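PDB 4E9X: multicopper oxidase, which probably couples the one-electron oxidation of substrates to the four-electron reduction of dioxygen to water at its copper centres. Local coordinates for residues M203-G207 with H208-V212; D292-F295 with F296-E299; L301-Y305 with G306-H310. All blocks are in the same frame, centred on the assembly; numbering follows the deposited sequence.

Contact 1 (M203-G207 with H208-V212). With CU (copper (II) ion), chain G; CU (copper (II) ion), chain F.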
loop_
_atom_site.group_PDB
_atom_site.type_symbol
_atom_site.label_atom_id
_atom_site.label_comp_id
_atom_site.label_asym_id
_atom_site.label_seq_id
_atom_site.Cartn_x
_atom_site.Cartn_y
_atom_site.Cartn_z
ATOM N N MET A 203 -6.695 -6.674 -4.825
ATOM C CA MET A 203 -7.756 -7.608 -5.260
ATOM C C MET A 203 -8.500 -7.021 -6.462
ATOM O O MET A 203 -9.117 -5.948 -6.372
ATOM C CB MET A 203 -8.716 -7.825 -4.085
ATOM C CG MET A 203 -8.000 -8.425 -2.861
ATOM S SD MET A 203 -7.066 -9.947 -3.170
ATOM C CE MET A 203 -8.324 -11.115 -3.714
ATOM N N HIS A 204 -8.426 -7.733 -7.567
ATOM C CA HIS A 204 -8.991 -7.271 -8.853
ATOM C C HIS A 204 -10.091 -8.218 -9.350
ATOM O O HIS A 204 -9.824 -9.428 -9.514
ATOM C CB HIS A 204 -7.879 -7.222 -9.872
ATOM C CG HIS A 204 -8.310 -6.977 -11.276
ATOM N ND1 HIS A 204 -9.197 -5.949 -11.653
ATOM C CD2 HIS A 204 -8.002 -7.620 -12.421
ATOM C CE1 HIS A 204 -9.383 -6.028 -13.004
ATOM N NE2 HIS A 204 -8.660 -7.039 -13.468
ATOM N N SER A 205 -11.246 -7.646 -9.626
ATOM C CA SER A 205 -12.359 -8.427 -10.191
ATOM C C SER A 205 -12.412 -8.237 -11.706
ATOM O O SER A 205 -12.699 -7.139 -12.192
ATOM C CB SER A 205 -13.680 -8.000 -9.598
ATOM O OG SER A 205 -13.866 -6.586 -9.664
ATOM N N HIS A 206 -12.218 -9.293 -12.495
ATOM C CA HIS A 206 -12.488 -9.174 -13.930
ATOM C C HIS A 206 -14.016 -9.039 -14.135
ATOM O O HIS A 206 -14.818 -9.521 -13.327
ATOM C CB HIS A 206 -11.991 -10.405 -14.689
ATOM C CG HIS A 206 -10.492 -10.553 -14.762
ATOM N ND1 HIS A 206 -9.914 -11.056 -15.925
ATOM C CD2 HIS A 206 -9.480 -10.285 -13.948
ATOM C CE1 HIS A 206 -8.558 -11.120 -15.746
ATOM N NE2 HIS A 206 -8.289 -10.623 -14.532
ATOM N N GLY A 207 -14.346 -8.391 -15.244
ATOM C CA GLY A 207 -15.744 -8.370 -15.700
ATOM C C GLY A 207 -16.642 -7.398 -15.003
ATOM O O GLY A 207 -17.838 -7.275 -15.377
ATOM N N HIS A 208 -16.175 -6.750 -13.916
ATOM C CA HIS A 208 -17.037 -5.984 -13.010
ATOM C C HIS A 208 -16.210 -4.921 -12.321
ATOM O O HIS A 208 -15.049 -5.088 -12.020
ATOM C CB HIS A 208 -17.555 -6.887 -11.858
ATOM C CG HIS A 208 -18.281 -8.135 -12.314
ATOM N ND1 HIS A 208 -17.585 -9.231 -12.798
ATOM C CD2 HIS A 208 -19.616 -8.440 -12.405
ATOM C CE1 HIS A 208 -18.479 -10.144 -13.173
ATOM N NE2 HIS A 208 -19.696 -9.695 -12.926
ATOM N N ASP A 209 -16.865 -3.787 -12.029
ATOM C CA ASP A 209 -16.341 -2.873 -11.016
ATOM C C ASP A 209 -16.939 -3.222 -9.653
ATOM O O ASP A 209 -18.013 -3.791 -9.547
ATOM C CB ASP A 209 -16.710 -1.437 -11.421
ATOM C CG ASP A 209 -15.909 -1.025 -12.635
ATOM O OD1 ASP A 209 -14.660 -1.213 -12.611
ATOM O OD2 ASP A 209 -16.507 -0.527 -13.588
ATOM N N MET A 210 -16.182 -2.853 -8.627
ATOM C CA MET A 210 -16.607 -2.984 -7.260
ATOM C C MET A 210 -16.953 -1.592 -6.717
ATOM O O MET A 210 -16.212 -0.617 -6.897
ATOM C CB MET A 210 -15.459 -3.515 -6.394
ATOM C CG MET A 210 -15.163 -4.992 -6.724
ATOM S SD MET A 210 -13.650 -5.589 -5.922
ATOM C CE MET A 210 -12.371 -4.928 -6.994
ATOM N N LEU A 211 -18.066 -1.461 -6.028
ATOM C CA LEU A 211 -18.389 -0.237 -5.309
ATOM C C LEU A 211 -17.880 -0.403 -3.880
ATOM O O LEU A 211 -18.415 -1.245 -3.148
ATOM C CB LEU A 211 -19.898 0.015 -5.300
ATOM C CG LEU A 211 -20.287 1.306 -4.559
ATOM C CD1 LEU A 211 -19.711 2.551 -5.253
ATOM C CD2 LEU A 211 -21.805 1.418 -4.442
ATOM N N VAL A 212 -16.850 0.348 -3.522
ATOM C CA VAL A 212 -16.273 0.292 -2.162
ATOM C C VAL A 212 -17.189 1.097 -1.238
ATOM O O VAL A 212 -17.324 2.320 -1.378
ATOM C CB VAL A 212 -14.846 0.844 -2.168
ATOM C CG1 VAL A 212 -14.300 0.712 -0.742
ATOM C CG2 VAL A 212 -13.946 0.139 -3.194
HETATM CU CU CU G . -8.381 -7.535 -15.196
HETATM CU CU CU F . -6.444 -10.844 -13.992
#
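His208 reaches back to His206 across a type II beta turn, Ser205 to His208, which overlaps the end of His204-Ser205-His206, one of the copper-binding His-X-His motifs of this multicopper oxidase. This stretch gives two histidines to the first shell. His204 NE2 binds one copper (chain G) at 1.8 Å, together with His60 of the second subunit, and His206 NE2 binds the next copper (chain F) at 1.9 Å, with His252 and with His106 of the second subunit. Because both subunits supply ligands, this copper cluster lies at their interface. It is consistent with the trinuclear oxygen-reducing site of the family. The far nitrogens are held as well: His204 ND1 bonds Asp227 O, and His206 ND1 bonds Asp73 of the second subunit.

Behind them comes the turn itself. His208 ND1 donates to His206 O at 2.8 Å along a nearly straight line, 168° at the hydrogen. The donor lies in the carbonyl plane on a lone pair, and the oxygen sits at the imidazole edge, in the ring plane. His208 NE2 bonds Tyr275 OH, so the ring is gripped at both nitrogens and its rotation is fixed. Gly207, with a positive phi of 80°, lets the chain reverse.

A second bond closes the loop: with chi1 at 51°, Ser205 OG sits between its own backbone N and carbonyl carbon and donates to His208 O at 3.0 Å, from above the carbonyl plane. Met210 approaches the same hydroxyl from another direction, bending at chi3 to set its CE methyl 3.5 Å from Ser205 OG.

Contact 2 (D292-F295 with F296-E299)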
loop_
_atom_site.group_PDB
_atom_site.type_symbol
_atom_site.label_atom_id
_atom_site.label_comp_id
_atom_site.label_asym_id
_atom_site.label_seq_id
_atom_site.Cartn_x
_atom_site.Cartn_y
_atom_site.Cartn_z
ATOM N N ASP A 292 -17.302 -26.454 -2.843
ATOM C CA ASP A 292 -17.670 -26.076 -1.486
ATOM C C ASP A 292 -18.468 -24.758 -1.503
ATOM O O ASP A 292 -17.871 -23.694 -1.651
ATOM C CB ASP A 292 -16.408 -25.887 -0.648
ATOM C CG ASP A 292 -16.706 -25.408 0.736
ATOM O OD1 ASP A 292 -17.888 -25.362 1.139
ATOM O OD2 ASP A 292 -15.704 -25.047 1.454
ATOM N N PRO A 293 -19.781 -24.804 -1.326
ATOM C CA PRO A 293 -20.572 -23.551 -1.405
ATOM C C PRO A 293 -20.281 -22.609 -0.245
ATOM O O PRO A 293 -20.759 -21.449 -0.276
ATOM C CB PRO A 293 -22.012 -24.013 -1.354
ATOM C CG PRO A 293 -21.980 -25.407 -0.790
ATOM C CD PRO A 293 -20.604 -26.002 -1.072
ATOM N N ASN A 294 -19.599 -23.067 0.806
ATOM C CA ASN A 294 -19.322 -22.228 1.961
ATOM C C ASN A 294 -17.874 -21.804 2.097
ATOM O O ASN A 294 -17.475 -21.362 3.183
ATOM C CB ASN A 294 -19.738 -22.983 3.251
ATOM C CG ASN A 294 -20.072 -22.043 4.384
ATOM O OD1 ASN A 294 -20.660 -20.973 4.195
ATOM N ND2 ASN A 294 -19.737 -22.485 5.604
ATOM N N PHE A 295 -17.103 -21.875 1.036
ATOM C CA PHE A 295 -15.688 -21.506 1.066
ATOM C C PHE A 295 -15.493 -20.042 1.437
ATOM O O PHE A 295 -14.435 -19.692 1.943
ATOM C CB PHE A 295 -15.081 -21.801 -0.310
ATOM C CG PHE A 295 -13.578 -21.439 -0.350
ATOM C CD1 PHE A 295 -12.624 -22.236 0.241
ATOM C CD2 PHE A 295 -13.185 -20.260 -0.973
ATOM C CE1 PHE A 295 -11.268 -21.866 0.220
ATOM C CE2 PHE A 295 -11.861 -19.872 -1.005
ATOM C CZ PHE A 295 -10.910 -20.677 -0.408
ATOM N N PHE A 296 -16.481 -19.192 1.165
ATOM C CA PHE A 296 -16.416 -17.784 1.556
ATOM C C PHE A 296 -17.415 -17.463 2.650
ATOM O O PHE A 296 -17.781 -16.304 2.852
ATOM C CB PHE A 296 -16.684 -16.863 0.335
ATOM C CG PHE A 296 -15.767 -17.108 -0.843
ATOM C CD1 PHE A 296 -14.461 -16.614 -0.820
ATOM C CD2 PHE A 296 -16.181 -17.833 -1.965
ATOM C CE1 PHE A 296 -13.607 -16.794 -1.900
ATOM C CE2 PHE A 296 -15.313 -18.005 -3.064
ATOM C CZ PHE A 296 -14.021 -17.509 -3.025
ATOM N N TYR A 297 -17.828 -18.515 3.405
ATOM C CA TYR A 297 -18.773 -18.358 4.525
ATOM C C TYR A 297 -20.143 -17.893 4.069
ATOM O O TYR A 297 -20.993 -17.500 4.869
ATOM C CB TYR A 297 -18.225 -17.489 5.658
ATOM C CG TYR A 297 -17.462 -18.208 6.733
ATOM C CD1 TYR A 297 -17.928 -19.364 7.335
ATOM C CD2 TYR A 297 -16.263 -17.665 7.202
ATOM C CE1 TYR A 297 -17.205 -20.021 8.357
ATOM C CE2 TYR A 297 -15.529 -18.293 8.206
ATOM C CZ TYR A 297 -16.006 -19.458 8.781
ATOM O OH TYR A 297 -15.316 -20.122 9.774
ATOM N N SER A 298 -20.471 -17.973 2.753
ATOM C CA SER A 298 -21.741 -17.359 2.302
ATOM C C SER A 298 -22.955 -18.112 2.781
ATOM O O SER A 298 -23.981 -17.520 2.952
ATOM C CB SER A 298 -21.770 -17.335 0.764
ATOM O OG SER A 298 -20.733 -16.521 0.248
ATOM N N GLU A 299 -22.817 -19.428 2.998
ATOM C CA GLU A 299 -23.993 -20.151 3.542
ATOM C C GLU A 299 -24.106 -19.871 5.036
ATOM O O GLU A 299 -25.193 -19.549 5.542
ATOM C CB GLU A 299 -23.883 -21.651 3.249
ATOM C CG GLU A 299 -23.954 -21.905 1.732
ATOM C CD GLU A 299 -25.220 -21.331 1.091
ATOM O OE1 GLU A 299 -26.374 -21.334 1.602
ATOM O OE2 GLU A 299 -25.115 -20.788 -0.024
HETATM O O HOH W 1 -19.187 -19.254 0.215
HETATM O O HOH W 2 -22.888 -20.520 -1.696
#
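Phe295 and Phe296, neighbours in sequence, form an edge-to-face pair, their centroids 4.8 Å apart and their planes at 84°. Different first torsions make this possible: Phe295 has CG anti to the backbone N (chi1 -180°), whereas Phe296 keeps CG beside the N (chi1 -56°). As a result Phe295 CD2 stands 3.5 Å above the Phe296 ring, over its centre.

The backbone here runs through two overlapping type I turns. An Asx turn sits over the start of the first, with Asp292 OD1 accepting from Asn294 N at 2.9 Å. The second is closed by Tyr297 N donating to Asn294 O at 2.9 Å. The Asn294 amide then reaches onward, OD1 taking a weak bond from Glu299 N while ND2 bonds Ser300 OG, consistent with the modelled orientation of the amide. Glu299 bends at chi2, and a water joins its OE2 to Pro293 O. Another water links that same carbonyl to the backbone N of Phe296 and Ser298.

Phe296 and Ser298 rest on strand 138-147: Phe296 lies on Val140 and Met142 and shares a backbone bond with Ile141, and Ser298 OG bonds Asp139 O. Separately, Tyr297 OH bonds Gly34 O, just before strand 36-40.

Contact 3 (L301-Y305 with G306-H310)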
loop_
_atom_site.group_PDB
_atom_site.type_symbol
_atom_site.label_atom_id
_atom_site.label_comp_id
_atom_site.label_asym_id
_atom_site.label_seq_id
_atom_site.Cartn_x
_atom_site.Cartn_y
_atom_site.Cartn_z
ATOM N N LEU A 301 -23.278 -17.263 6.611
ATOM C CA LEU A 301 -23.740 -15.895 6.815
ATOM C C LEU A 301 -25.248 -15.781 6.708
ATOM O O LEU A 301 -25.769 -14.768 7.206
ATOM C CB LEU A 301 -23.051 -14.958 5.809
ATOM C CG LEU A 301 -21.628 -14.637 6.238
ATOM C CD1 LEU A 301 -20.800 -14.101 5.086
ATOM C CD2 LEU A 301 -21.608 -13.559 7.347
ATOM N N LYS A 302 -25.964 -16.738 6.115
ATOM C CA LYS A 302 -27.418 -16.713 5.988
ATOM C C LYS A 302 -28.104 -17.431 7.126
ATOM O O LYS A 302 -29.361 -17.422 7.166
ATOM C CB LYS A 302 -27.809 -17.482 4.700
ATOM C CG LYS A 302 -27.335 -16.788 3.449
ATOM C CD LYS A 302 -28.203 -17.368 2.331
ATOM C CE LYS A 302 -27.366 -18.420 1.644
ATOM N NZ LYS A 302 -27.171 -17.907 0.236
ATOM N N GLN A 303 -27.317 -18.081 8.013
ATOM C CA GLN A 303 -27.968 -19.006 8.959
ATOM C C GLN A 303 -28.242 -18.428 10.326
ATOM O O GLN A 303 -28.447 -19.210 11.257
ATOM C CB GLN A 303 -27.066 -20.267 9.037
ATOM C CG GLN A 303 -27.100 -21.057 7.714
ATOM C CD GLN A 303 -26.074 -22.156 7.613
ATOM O OE1 GLN A 303 -25.341 -22.351 8.584
ATOM N NE2 GLN A 303 -26.015 -22.855 6.473
ATOM N N GLY A 304 -28.309 -17.115 10.446
ATOM C CA GLY A 304 -28.692 -16.452 11.710
ATOM C C GLY A 304 -27.462 -16.152 12.569
ATOM O O GLY A 304 -26.282 -16.424 12.283
ATOM N N TYR A 305 -27.775 -15.483 13.686
ATOM C CA TYR A 305 -26.674 -15.117 14.556
ATOM C C TYR A 305 -26.108 -16.312 15.286
ATOM O O TYR A 305 -26.861 -17.250 15.574
ATOM C CB TYR A 305 -27.146 -14.038 15.563
ATOM C CG TYR A 305 -27.633 -12.817 14.781
ATOM C CD1 TYR A 305 -26.737 -12.167 13.930
ATOM C CD2 TYR A 305 -28.942 -12.323 14.858
ATOM C CE1 TYR A 305 -27.135 -11.056 13.188
ATOM C CE2 TYR A 305 -29.347 -11.203 14.119
ATOM C CZ TYR A 305 -28.423 -10.588 13.293
ATOM O OH TYR A 305 -28.765 -9.467 12.527
ATOM N N GLY A 306 -24.833 -16.279 15.603
ATOM C CA GLY A 306 -24.179 -17.357 16.320
ATOM C C GLY A 306 -22.739 -17.536 15.884
ATOM O O GLY A 306 -22.158 -16.629 15.263
ATOM N N MET A 307 -22.167 -18.684 16.209
ATOM C CA MET A 307 -20.787 -19.014 15.861
ATOM C C MET A 307 -20.821 -20.269 14.980
ATOM O O MET A 307 -21.488 -21.287 15.301
ATOM C CB MET A 307 -19.871 -19.168 17.067
ATOM C CG MET A 307 -18.494 -19.749 16.653
ATOM S SD MET A 307 -17.464 -20.022 18.152
ATOM C CE MET A 307 -16.841 -18.403 18.373
ATOM N N PHE A 308 -20.149 -20.230 13.829
ATOM C CA PHE A 308 -20.249 -21.258 12.821
ATOM C C PHE A 308 -18.886 -21.787 12.440
ATOM O O PHE A 308 -18.016 -21.057 11.955
ATOM C CB PHE A 308 -20.918 -20.718 11.512
ATOM C CG PHE A 308 -22.302 -20.187 11.767
ATOM C CD1 PHE A 308 -23.394 -21.004 11.490
ATOM C CD2 PHE A 308 -22.479 -18.907 12.271
ATOM C CE1 PHE A 308 -24.680 -20.553 11.726
ATOM C CE2 PHE A 308 -23.780 -18.500 12.539
ATOM C CZ PHE A 308 -24.874 -19.308 12.250
ATOM N N ASP A 309 -18.714 -23.089 12.679
ATOM C CA ASP A 309 -17.551 -23.817 12.157
ATOM C C ASP A 309 -17.777 -24.152 10.684
ATOM O O ASP A 309 -18.906 -24.051 10.166
ATOM C CB ASP A 309 -17.256 -25.116 12.903
ATOM C CG ASP A 309 -16.754 -24.963 14.323
ATOM O OD1 ASP A 309 -16.622 -23.851 14.825
ATOM O OD2 ASP A 309 -16.536 -26.031 14.976
ATOM N N HIS A 310 -16.713 -24.537 10.004
ATOM C CA HIS A 310 -16.877 -24.977 8.638
ATOM C C HIS A 310 -15.851 -26.080 8.375
ATOM O O HIS A 310 -14.621 -25.876 8.495
ATOM C CB HIS A 310 -16.688 -23.841 7.630
ATOM C CG HIS A 310 -16.760 -24.340 6.205
ATOM N ND1 HIS A 310 -17.749 -25.224 5.808
ATOM C CD2 HIS A 310 -15.985 -24.025 5.144
ATOM C CE1 HIS A 310 -17.549 -25.450 4.501
ATOM N NE2 HIS A 310 -16.490 -24.760 4.087
#
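This is a local surface contact in which the Phe308 ring turns back against the loop that leads into its own short strand, 306-308. The chain swings round through Gln303, Gly304 and Tyr305, and the ring fills the inside of that bend. Its leading edge faces a carbonyl: Gly304 O lies near the ring plane, 3.2 Å from Phe308 CZ and 3.3 Å from Phe308 CE2. The partly positive C-H rim of the ring thus points at a partly negative oxygen, which would be a mildly favourable approach.

Gln303 meets the ring obliquely. Its CB is 3.6 Å from Phe308 CE1, and its chain then runs on extended, so that OE1 comes 3.7 Å from Phe308 CD1. The amide and ring planes are 56° apart. With chi1 at -59°, Phe308 CG stays beside its backbone N, and this carries the ring back along the chain toward Gly304.

Strand 306-308 is an outermost strand of a sheet in the first copper-oxidase domain, a cupredoxin-type beta-sandwich. It runs antiparallel to strand 36-40, with backbone bonds joining Gly306 to His38 and Phe308 to Leu36. Coming after strand 270-275, the chain crosses to the sheet that also holds strands 60-62, 101-104, 119-125 and 36-40, and adds an edge strand. Met307 alternates with Phe308 and points away from the loop, packing on Phe6, Met8 and Ile37.

Two glycines shape the bend. Gly304 has a positive phi, and Gly306 is almost fully extended at a phi of 146°, a region that residues with a CB avoid. Between them Tyr305 leaves the bend at its CB; its ring meets His38 edge-to-face, and its OH bonds Asp125.

Contacts 1 and 2 are buried, while contact 3 lies at the surface. Contact 1, on strands 201-205 and 210-215, is polar and metal-bound at a copper cluster shared with a second subunit; the others touch no other chain. Contact 2 mixes an aromatic pair with turn bonds and water bridges, whereas contact 3 depends on a ring against backbone and an amide chain. Contacts 2 and 3 share the region from strand 270-275 to strand 306-308, and both set side chains on strand 138-147 (Phe296 and Ser298; Leu301). They meet directly: His310 NE2 lies 2.8 Å from Asp292 OD2, a probable hydrogen bond. Contact 1 stands apart, its nearest atoms about 8 Å from contact 2.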